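Local atomic coordinates of formate dehydrogenase (Staphylococcus aureus, PDB entry 6TTB), a protein that probably catalyses the NAD-dependent oxidation of formate to carbon dioxide, holding the dinucleotide in a Rossmann-type domain. Residues A[34-39]-A[85-90]; A[60-65]-A[343-348]; A[284-289]-A[311-316]. All blocks are in the same frame, centred on the assembly; numbering follows the deposited sequence.

From the N terminus, strand 34-38 leads into helix 59-64, and contact 1 closes the first loop when 85-90 returns to lie beside 34-39 in the five-stranded parallel sheet. Contact 2 opens inside that loop at 60-65 but closes only near the C-terminal end, at 343-348, so contacts 1 and 2 cross. Their centres are about 12 Å apart and they touch: I35 CG2 is 3.5 Å from L63 CD1. Contact 3 is nested within the long loop of contact 2 and joins helix 282-291 to the loop before strand 319-321 in the seven-stranded sheet. Its centre is about 42 Å from that of contact 2.

Contact 1 (A[34-39]-A[85-90]); sequences KIVALF and PDMDVI
K34 meets the incoming segment with its backbone at one end and its ammonium at the other. Its N donates to OD1 of D88 at 2.9 Å, reaching the oxygen from above the carboxylate plane, while the other oxygen, OD2, forms a salt bridge with K112. Carbonyl O of K34 takes the amide of D88, with N to O 2.8 Å, and more weakly that of V89. With CG of K34 turned away from the backbone N (chi1 170°), the chain bends at chi2 and chi4; CD passes 3.6 Å from M87 CA, and NZ ends in a salt bridge 3.2 Å from D86 OD2. I35 is bridged in parallel to V89, and the two side chains lie on the same face, CG1 of I35 being 4.2 Å from CB of V89. On this face V89 also packs on L113 and I115 of the next strand. V36 then donates its N to O of V89 over 2.9 Å, an almost straight bond (177° at the hydrogen). Its side chain shares the other face with I90, whose CD1 comes to 4.0 Å from V36 CB. The pairing runs on past I90, where L38 is bonded through its backbone to I91.

The register K34-D88, I35-V89, V36-I90 is that of neighbouring parallel strands. Strand 34-38 has a second neighbour, 69-73, bonded through I35 and A37, so this contact supplies one side of an interior strand in a five-stranded parallel sheet of order 2-1-3-4-5, flavodoxin-like. Chemically, the join is apolar on both faces where the strands pair and ionic where 85-90 enters. The nearby ammonium groups of K34 and K112 would probably favour ionised carboxylates on D86 and D88.

Contact 2 (A[60-65]-A[343-348]); sequences KTFLEE and ILERFF
F62 overlaps helix 330-348 with the outer end of its ring, where CE1 lies 4.2 Å from CB of L344. The two helices are neighbours over one side of the five-stranded parallel sheet, a layered alpha/beta arrangement. The short segments of their axes run nearly parallel, 8° apart, and come no closer than 12.1 Å. At that spacing side chains bridge the helices, burying 193 Å² in total.

Two layers can be distinguished. Nearer the strands, L63 turns its CD2 branch across the gap to L344 CD1, 4.1 Å away, and to the edge of the F348 ring, where CZ is 3.8 Å from that methyl. Below these residues lies the sheet itself: L63 packs on F70 of strand 69-73, and L344 on I91 and I115. In the outer layer F62 has CG anti to the backbone N (chi1 174°), which extends the ring toward the second helix. F62 CE1 also approaches the edge of F348 near that ring's plane, at 4.3 Å from CE2. F348 in turn stacks with H68, which immediately precedes strand 69-73.

The polar margin is formed by E345. Its chain bends at chi2 and brings the carboxylate over to F62, with the carboxylate and ring planes 53° apart. R66 pairs with E345 OE1 in a salt bridge and also makes a cation-pi contact with F62, so charge and ring are joined through one arginine. Here OE1 of E345 approaches CZ of F62 obliquely, at 3.5 Å.

Contact 3 (A[284-289]-A[311-316]); sequences ALVEAL and HPWRTM
L285 and W313 meet at about a right angle, the leucine placing its CD2 methyl over one face of the indole. This is a CH-pi contact: CD2 is 3.8 Å from the centroid of the five-membered ring and 29° off its normal. It packs helix 282-291 of the Rossmann-type NAD-binding domain against the loop that precedes strand 319-321.

The opposite indole face is covered by H311 CE1, so the ring lies between the two residues. V286 approaches differently, its CG2 branch standing at the indole edge, 4.0 Å from CD1. W313 NE1 is hydrogen-bonded to O of R282, near the start of the same helix, which fixes the ring's rotation. The imidazole is itself oriented by the backbone: N of W313 donates to ND1 of H311 in the imidazole plane, 3.1 Å away.

M316 lies across the leucines, its chain extended beyond CG (chi2 -152°), and the thioether end reaches between L285 and L289. Y297 of strand 294-299 packs against all three. V286 CG2 flanks the sulfur, 4.0 Å from SD, while the terminal methyl CE of M316 sits 3.5 Å from L285 CD2 and 3.8 Å from L289 CD2.

Contact 1 (A[34-39]-A[85-90])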
loop_
_atom_site.group_PDB
_atom_site.type_symbol
_atom_site.label_atom_id
_atom_site.label_comp_id
_atom_site.label_asym_id
_atom_site.label_seq_id
_atom_site.Cartn_x
_atom_site.Cartn_y
_atom_site.Cartn_z
ATOM N N LYS A 34 -13.905 25.638 32.455
ATOM C CA LYS A 34 -12.705 24.818 32.593
ATOM C C LYS A 34 -12.752 23.704 31.565
ATOM O O LYS A 34 -13.754 23.017 31.456
ATOM C CB LYS A 34 -12.553 24.297 34.010
ATOM C CG LYS A 34 -11.483 23.250 34.235
ATOM C CD LYS A 34 -12.003 22.199 35.167
ATOM C CE LYS A 34 -10.916 21.450 35.884
ATOM N NZ LYS A 34 -10.913 21.792 37.315
ATOM N N ILE A 35 -11.697 23.628 30.755
ATOM C CA ILE A 35 -11.601 22.776 29.582
ATOM C C ILE A 35 -10.521 21.745 29.837
ATOM O O ILE A 35 -9.367 22.098 30.027
ATOM C CB ILE A 35 -11.206 23.580 28.309
ATOM C CG1 ILE A 35 -12.330 24.474 27.762
ATOM C CG2 ILE A 35 -10.771 22.591 27.237
ATOM C CD1 ILE A 35 -13.034 25.288 28.788
ATOM N N VAL A 36 -10.878 20.483 29.713
ATOM C CA VAL A 36 -9.917 19.422 29.972
ATOM C C VAL A 36 -9.627 18.707 28.666
ATOM O O VAL A 36 -10.570 18.415 27.866
ATOM C CB VAL A 36 -10.425 18.425 31.015
ATOM C CG1 VAL A 36 -9.302 17.806 31.761
ATOM C CG2 VAL A 36 -11.359 19.062 31.981
ATOM N N ALA A 37 -8.328 18.421 28.442
ATOM C CA ALA A 37 -7.961 17.745 27.211
ATOM C C ALA A 37 -7.104 16.519 27.518
ATOM O O ALA A 37 -6.286 16.556 28.473
ATOM C CB ALA A 37 -7.280 18.711 26.287
ATOM N N LEU A 38 -7.357 15.418 26.766
ATOM C CA LEU A 38 -6.449 14.311 26.773
ATOM C C LEU A 38 -5.886 14.071 25.381
ATOM O O LEU A 38 -6.596 13.831 24.395
ATOM C CB LEU A 38 -7.084 13.051 27.332
ATOM C CG LEU A 38 -6.126 11.854 27.299
ATOM C CD1 LEU A 38 -5.098 11.929 28.460
ATOM C CD2 LEU A 38 -6.880 10.533 27.308
ATOM N N PHE A 39 -4.568 14.079 25.335
ATOM C CA PHE A 39 -3.844 14.007 24.106
ATOM C C PHE A 39 -2.675 13.060 24.287
ATOM O O PHE A 39 -2.178 12.877 25.396
ATOM C CB PHE A 39 -3.342 15.384 23.805
ATOM C CG PHE A 39 -4.422 16.335 23.402
ATOM C CD1 PHE A 39 -5.447 15.936 22.585
ATOM C CD2 PHE A 39 -4.302 17.685 23.679
ATOM C CE1 PHE A 39 -6.337 16.862 22.063
ATOM C CE2 PHE A 39 -5.232 18.602 23.209
ATOM C CZ PHE A 39 -6.233 18.190 22.391
ATOM N N PRO A 85 -15.434 16.620 38.676
ATOM C CA PRO A 85 -16.310 17.497 39.468
ATOM C C PRO A 85 -16.546 18.860 38.867
ATOM O O PRO A 85 -17.476 19.557 39.293
ATOM C CB PRO A 85 -15.578 17.666 40.802
ATOM C CG PRO A 85 -14.839 16.358 40.935
ATOM C CD PRO A 85 -14.381 16.011 39.522
ATOM N N ASP A 86 -15.691 19.264 37.903
ATOM C CA ASP A 86 -15.685 20.667 37.523
ATOM C C ASP A 86 -15.379 20.874 36.044
ATOM O O ASP A 86 -15.677 21.918 35.492
ATOM C CB ASP A 86 -14.883 21.540 38.485
ATOM C CG ASP A 86 -13.608 20.885 38.994
ATOM O OD1 ASP A 86 -13.312 19.752 38.530
ATOM O OD2 ASP A 86 -12.877 21.542 39.805
ATOM N N MET A 87 -14.925 19.854 35.363
ATOM C CA MET A 87 -14.717 20.091 33.951
ATOM C C MET A 87 -16.021 20.564 33.291
ATOM O O MET A 87 -17.089 20.027 33.550
ATOM C CB MET A 87 -14.165 18.854 33.265
ATOM C CG MET A 87 -15.131 17.761 33.137
ATOM S SD MET A 87 -14.345 16.276 32.385
ATOM C CE MET A 87 -15.856 15.483 31.855
ATOM N N ASP A 88 -15.914 21.604 32.454
ATOM C CA ASP A 88 -17.043 22.162 31.704
ATOM C C ASP A 88 -17.116 21.503 30.322
ATOM O O ASP A 88 -18.188 21.366 29.732
ATOM C CB ASP A 88 -16.845 23.652 31.477
ATOM C CG ASP A 88 -17.241 24.497 32.662
ATOM O OD1 ASP A 88 -16.373 24.724 33.570
ATOM O OD2 ASP A 88 -18.374 24.953 32.658
ATOM N N VAL A 89 -15.950 21.118 29.808
ATOM C CA VAL A 89 -15.822 20.609 28.454
ATOM C C VAL A 89 -14.668 19.621 28.439
ATOM O O VAL A 89 -13.560 19.925 28.922
ATOM C CB VAL A 89 -15.545 21.739 27.434
ATOM C CG1 VAL A 89 -15.220 21.150 26.079
ATOM C CG2 VAL A 89 -16.681 22.761 27.338
ATOM N N ILE A 90 -14.923 18.435 27.891
ATOM C CA ILE A 90 -13.855 17.471 27.741
ATOM C C ILE A 90 -13.485 17.388 26.249
ATOM O O ILE A 90 -14.341 17.613 25.348
ATOM C CB ILE A 90 -14.288 16.114 28.290
ATOM C CG1 ILE A 90 -13.162 15.079 28.216
ATOM C CG2 ILE A 90 -15.578 15.628 27.594
ATOM C CD1 ILE A 90 -12.101 15.248 29.300
#

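Contact 2 (A[60-65]-A[343-348])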
loop_
_atom_site.group_PDB
_atom_site.type_symbol
_atom_site.label_atom_id
_atom_site.label_comp_id
_atom_site.label_asym_id
_atom_site.label_seq_id
_atom_site.Cartn_x
_atom_site.Cartn_y
_atom_site.Cartn_z
ATOM N N LYS A 60 -3.840 26.095 24.511
ATOM C CA LYS A 60 -3.373 26.667 25.765
ATOM C C LYS A 60 -3.535 28.156 25.723
ATOM O O LYS A 60 -4.224 28.698 26.551
ATOM C CB LYS A 60 -1.881 26.428 25.914
ATOM C CG LYS A 60 -1.238 26.715 27.272
ATOM C CD LYS A 60 -0.001 25.830 27.220
ATOM C CE LYS A 60 -0.123 24.821 26.040
ATOM N NZ LYS A 60 0.764 23.629 26.170
ATOM N N THR A 61 -2.835 28.808 24.786
ATOM C CA THR A 61 -2.991 30.221 24.505
ATOM C C THR A 61 -4.411 30.533 24.048
ATOM O O THR A 61 -5.048 31.418 24.597
ATOM C CB THR A 61 -1.951 30.718 23.491
ATOM O OG1 THR A 61 -1.072 29.631 23.252
ATOM C CG2 THR A 61 -1.100 31.875 23.997
ATOM N N PHE A 62 -4.939 29.777 23.085
ATOM C CA PHE A 62 -6.263 30.079 22.566
ATOM C C PHE A 62 -7.262 30.149 23.703
ATOM O O PHE A 62 -8.143 30.989 23.694
ATOM C CB PHE A 62 -6.728 29.016 21.591
ATOM C CG PHE A 62 -8.151 29.212 21.145
ATOM C CD1 PHE A 62 -9.203 28.746 21.907
ATOM C CD2 PHE A 62 -8.437 29.885 19.979
ATOM C CE1 PHE A 62 -10.521 28.954 21.520
ATOM C CE2 PHE A 62 -9.744 30.063 19.579
ATOM C CZ PHE A 62 -10.790 29.617 20.364
ATOM N N LEU A 63 -7.143 29.226 24.662
ATOM C CA LEU A 63 -8.068 29.165 25.796
ATOM C C LEU A 63 -7.666 30.160 26.876
ATOM O O LEU A 63 -8.482 30.934 27.324
ATOM C CB LEU A 63 -8.103 27.741 26.364
ATOM C CG LEU A 63 -8.941 26.754 25.555
ATOM C CD1 LEU A 63 -8.958 25.384 26.199
ATOM C CD2 LEU A 63 -10.338 27.283 25.367
ATOM N N GLU A 64 -6.420 30.070 27.342
ATOM C CA GLU A 64 -5.924 30.935 28.405
ATOM C C GLU A 64 -5.895 32.398 27.940
ATOM O O GLU A 64 -5.510 33.272 28.683
ATOM C CB GLU A 64 -4.540 30.464 28.891
ATOM C CG GLU A 64 -4.571 29.188 29.757
ATOM C CD GLU A 64 -3.211 28.534 30.073
ATOM O OE1 GLU A 64 -2.322 29.210 30.688
ATOM O OE2 GLU A 64 -3.031 27.353 29.708
ATOM N N GLU A 65 -6.336 32.657 26.724
ATOM C CA GLU A 65 -6.364 34.006 26.200
ATOM C C GLU A 65 -7.761 34.553 26.308
ATOM O O GLU A 65 -8.002 35.673 25.911
ATOM C CB GLU A 65 -6.132 33.985 24.698
ATOM C CG GLU A 65 -5.470 35.234 24.166
ATOM C CD GLU A 65 -4.406 34.899 23.123
ATOM O OE1 GLU A 65 -4.732 34.933 21.916
ATOM O OE2 GLU A 65 -3.276 34.497 23.525
ATOM N N ILE A 343 -15.336 25.308 17.018
ATOM C CA ILE A 343 -16.381 24.799 17.893
ATOM C C ILE A 343 -16.392 25.604 19.187
ATOM O O ILE A 343 -17.422 26.181 19.540
ATOM C CB ILE A 343 -16.149 23.301 18.146
ATOM C CG1 ILE A 343 -16.832 22.443 17.074
ATOM C CG2 ILE A 343 -16.544 22.900 19.553
ATOM C CD1 ILE A 343 -16.043 21.193 16.701
ATOM N N LEU A 344 -15.251 25.585 19.909
ATOM C CA LEU A 344 -15.113 26.261 21.195
ATOM C C LEU A 344 -15.541 27.732 21.084
ATOM O O LEU A 344 -16.089 28.292 22.025
ATOM C CB LEU A 344 -13.672 26.170 21.648
ATOM C CG LEU A 344 -13.139 24.770 21.907
ATOM C CD1 LEU A 344 -11.685 24.837 22.345
ATOM C CD2 LEU A 344 -13.944 24.063 22.960
ATOM N N GLU A 345 -15.265 28.362 19.938
ATOM C CA GLU A 345 -15.652 29.744 19.706
ATOM C C GLU A 345 -17.199 29.837 19.720
ATOM O O GLU A 345 -17.798 30.442 20.629
ATOM C CB GLU A 345 -14.954 30.243 18.434
ATOM C CG GLU A 345 -14.761 31.735 18.387
ATOM C CD GLU A 345 -13.953 32.294 19.538
ATOM O OE1 GLU A 345 -12.736 32.332 19.403
ATOM O OE2 GLU A 345 -14.553 32.668 20.584
ATOM N N ARG A 346 -17.849 29.122 18.791
ATOM C CA ARG A 346 -19.304 29.078 18.780
ATOM C C ARG A 346 -19.860 28.704 20.171
ATOM O O ARG A 346 -20.736 29.370 20.702
ATOM C CB ARG A 346 -19.789 28.086 17.728
ATOM C CG ARG A 346 -19.221 28.341 16.351
ATOM C CD ARG A 346 -20.064 27.623 15.320
ATOM N NE ARG A 346 -19.398 27.656 14.011
ATOM C CZ ARG A 346 -20.043 27.661 12.854
ATOM N NH1 ARG A 346 -21.367 27.543 12.824
ATOM N NH2 ARG A 346 -19.369 27.693 11.732
ATOM N N PHE A 347 -19.348 27.627 20.762
ATOM C CA PHE A 347 -19.796 27.239 22.086
ATOM C C PHE A 347 -19.830 28.450 23.009
ATOM O O PHE A 347 -20.843 28.698 23.640
ATOM C CB PHE A 347 -18.900 26.146 22.662
ATOM C CG PHE A 347 -19.349 25.633 24.003
ATOM C CD1 PHE A 347 -20.614 25.125 24.166
ATOM C CD2 PHE A 347 -18.555 25.786 25.120
ATOM C CE1 PHE A 347 -21.061 24.721 25.399
ATOM C CE2 PHE A 347 -19.022 25.441 26.375
ATOM C CZ PHE A 347 -20.275 24.911 26.502
ATOM N N PHE A 348 -18.713 29.191 23.091
ATOM C CA PHE A 348 -18.545 30.171 24.136
ATOM C C PHE A 348 -19.447 31.334 23.863
ATOM O O PHE A 348 -19.609 32.177 24.734
ATOM C CB PHE A 348 -17.164 30.796 24.171
ATOM C CG PHE A 348 -16.081 29.863 24.582
ATOM C CD1 PHE A 348 -16.283 28.959 25.624
ATOM C CD2 PHE A 348 -14.869 29.828 23.903
ATOM C CE1 PHE A 348 -15.281 28.047 25.989
ATOM C CE2 PHE A 348 -13.840 28.965 24.319
ATOM C CZ PHE A 348 -14.048 28.064 25.353
#

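Contact 3 (A[284-289]-A[311-316])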
loop_
_atom_site.group_PDB
_atom_site.type_symbol
_atom_site.label_atom_id
_atom_site.label_comp_id
_atom_site.label_asym_id
_atom_site.label_seq_id
_atom_site.Cartn_x
_atom_site.Cartn_y
_atom_site.Cartn_z
ATOM N N ALA A 284 -13.272 -13.658 14.879
ATOM C CA ALA A 284 -13.643 -14.251 13.614
ATOM C C ALA A 284 -12.583 -13.908 12.572
ATOM O O ALA A 284 -12.216 -14.785 11.781
ATOM C CB ALA A 284 -14.996 -13.784 13.199
ATOM N N LEU A 285 -12.056 -12.656 12.602
ATOM C CA LEU A 285 -11.193 -12.214 11.528
ATOM C C LEU A 285 -9.858 -12.954 11.609
ATOM O O LEU A 285 -9.251 -13.278 10.592
ATOM C CB LEU A 285 -10.954 -10.715 11.637
ATOM C CG LEU A 285 -9.913 -10.188 10.667
ATOM C CD1 LEU A 285 -10.606 -9.735 9.416
ATOM C CD2 LEU A 285 -9.112 -9.037 11.259
ATOM N N VAL A 286 -9.382 -13.185 12.827
ATOM C CA VAL A 286 -8.243 -14.066 13.059
ATOM C C VAL A 286 -8.471 -15.450 12.437
ATOM O O VAL A 286 -7.693 -15.852 11.556
ATOM C CB VAL A 286 -7.904 -14.114 14.545
ATOM C CG1 VAL A 286 -6.850 -15.170 14.871
ATOM C CG2 VAL A 286 -7.509 -12.725 15.017
ATOM N N GLU A 287 -9.610 -16.105 12.779
ATOM C CA GLU A 287 -9.835 -17.472 12.325
ATOM C C GLU A 287 -9.887 -17.493 10.813
ATOM O O GLU A 287 -9.238 -18.326 10.200
ATOM C CB GLU A 287 -10.979 -18.193 13.047
ATOM N N ALA A 288 -10.468 -16.449 10.233
ATOM C CA ALA A 288 -10.523 -16.259 8.776
ATOM C C ALA A 288 -9.106 -16.174 8.136
ATOM O O ALA A 288 -8.844 -16.831 7.101
ATOM C CB ALA A 288 -11.383 -15.044 8.453
ATOM N N LEU A 289 -8.182 -15.382 8.751
ATOM C CA LEU A 289 -6.820 -15.321 8.244
ATOM C C LEU A 289 -6.135 -16.684 8.462
ATOM O O LEU A 289 -5.593 -17.282 7.520
ATOM C CB LEU A 289 -6.043 -14.194 8.927
ATOM C CG LEU A 289 -6.082 -12.783 8.301
ATOM C CD1 LEU A 289 -6.735 -12.767 6.975
ATOM C CD2 LEU A 289 -6.730 -11.782 9.227
ATOM N N HIS A 311 -3.107 -7.103 21.540
ATOM C CA HIS A 311 -4.260 -7.312 20.690
ATOM C C HIS A 311 -3.867 -8.314 19.604
ATOM O O HIS A 311 -2.858 -8.125 18.909
ATOM C CB HIS A 311 -4.725 -5.993 20.123
ATOM C CG HIS A 311 -6.084 -6.003 19.539
ATOM N ND1 HIS A 311 -6.393 -6.783 18.421
ATOM C CD2 HIS A 311 -7.235 -5.288 19.888
ATOM C CE1 HIS A 311 -7.675 -6.552 18.066
ATOM N NE2 HIS A 311 -8.235 -5.614 19.002
ATOM N N PRO A 312 -4.665 -9.386 19.369
ATOM C CA PRO A 312 -4.284 -10.407 18.398
ATOM C C PRO A 312 -4.201 -9.881 16.953
ATOM O O PRO A 312 -3.573 -10.490 16.109
ATOM C CB PRO A 312 -5.356 -11.468 18.549
ATOM C CG PRO A 312 -6.583 -10.730 19.064
ATOM C CD PRO A 312 -6.057 -9.530 19.827
ATOM N N TRP A 313 -4.804 -8.724 16.678
ATOM C CA TRP A 313 -4.711 -8.132 15.345
ATOM C C TRP A 313 -3.285 -7.668 15.056
ATOM O O TRP A 313 -2.945 -7.406 13.924
ATOM C CB TRP A 313 -5.710 -6.981 15.173
ATOM C CG TRP A 313 -7.111 -7.431 14.893
ATOM C CD1 TRP A 313 -7.563 -8.716 14.866
ATOM C CD2 TRP A 313 -8.252 -6.585 14.619
ATOM N NE1 TRP A 313 -8.917 -8.734 14.622
ATOM C CE2 TRP A 313 -9.367 -7.442 14.461
ATOM C CE3 TRP A 313 -8.425 -5.208 14.403
ATOM C CZ2 TRP A 313 -10.650 -6.955 14.178
ATOM C CZ3 TRP A 313 -9.698 -4.718 14.209
ATOM C CH2 TRP A 313 -10.789 -5.590 14.063
ATOM N N ARG A 314 -2.454 -7.541 16.093
ATOM C CA ARG A 314 -1.119 -6.996 15.890
ATOM C C ARG A 314 -0.205 -8.066 15.284
ATOM O O ARG A 314 0.625 -7.766 14.469
ATOM C CB ARG A 314 -0.550 -6.540 17.231
ATOM C CG ARG A 314 -1.381 -5.476 17.935
ATOM C CD ARG A 314 -0.582 -5.077 19.170
ATOM N NE ARG A 314 -0.988 -3.864 19.893
ATOM C CZ ARG A 314 -0.489 -2.634 19.687
ATOM N NH1 ARG A 314 0.428 -2.389 18.755
ATOM N NH2 ARG A 314 -0.881 -1.662 20.464
ATOM N N THR A 315 -0.442 -9.318 15.648
ATOM C CA THR A 315 0.470 -10.449 15.521
ATOM C C THR A 315 -0.096 -11.389 14.460
ATOM O O THR A 315 0.396 -12.495 14.308
ATOM C CB THR A 315 0.422 -11.273 16.838
ATOM O OG1 THR A 315 1.027 -10.472 17.826
ATOM C CG2 THR A 315 1.066 -12.651 16.811
ATOM N N MET A 316 -1.276 -11.089 13.933
ATOM C CA MET A 316 -1.966 -12.168 13.238
ATOM C C MET A 316 -1.398 -12.242 11.827
ATOM O O MET A 316 -0.894 -11.237 11.314
ATOM C CB MET A 316 -3.508 -12.017 13.251
ATOM C CG MET A 316 -4.040 -10.991 12.232
ATOM S SD MET A 316 -5.566 -10.177 12.643
ATOM C CE MET A 316 -5.617 -8.850 11.438
#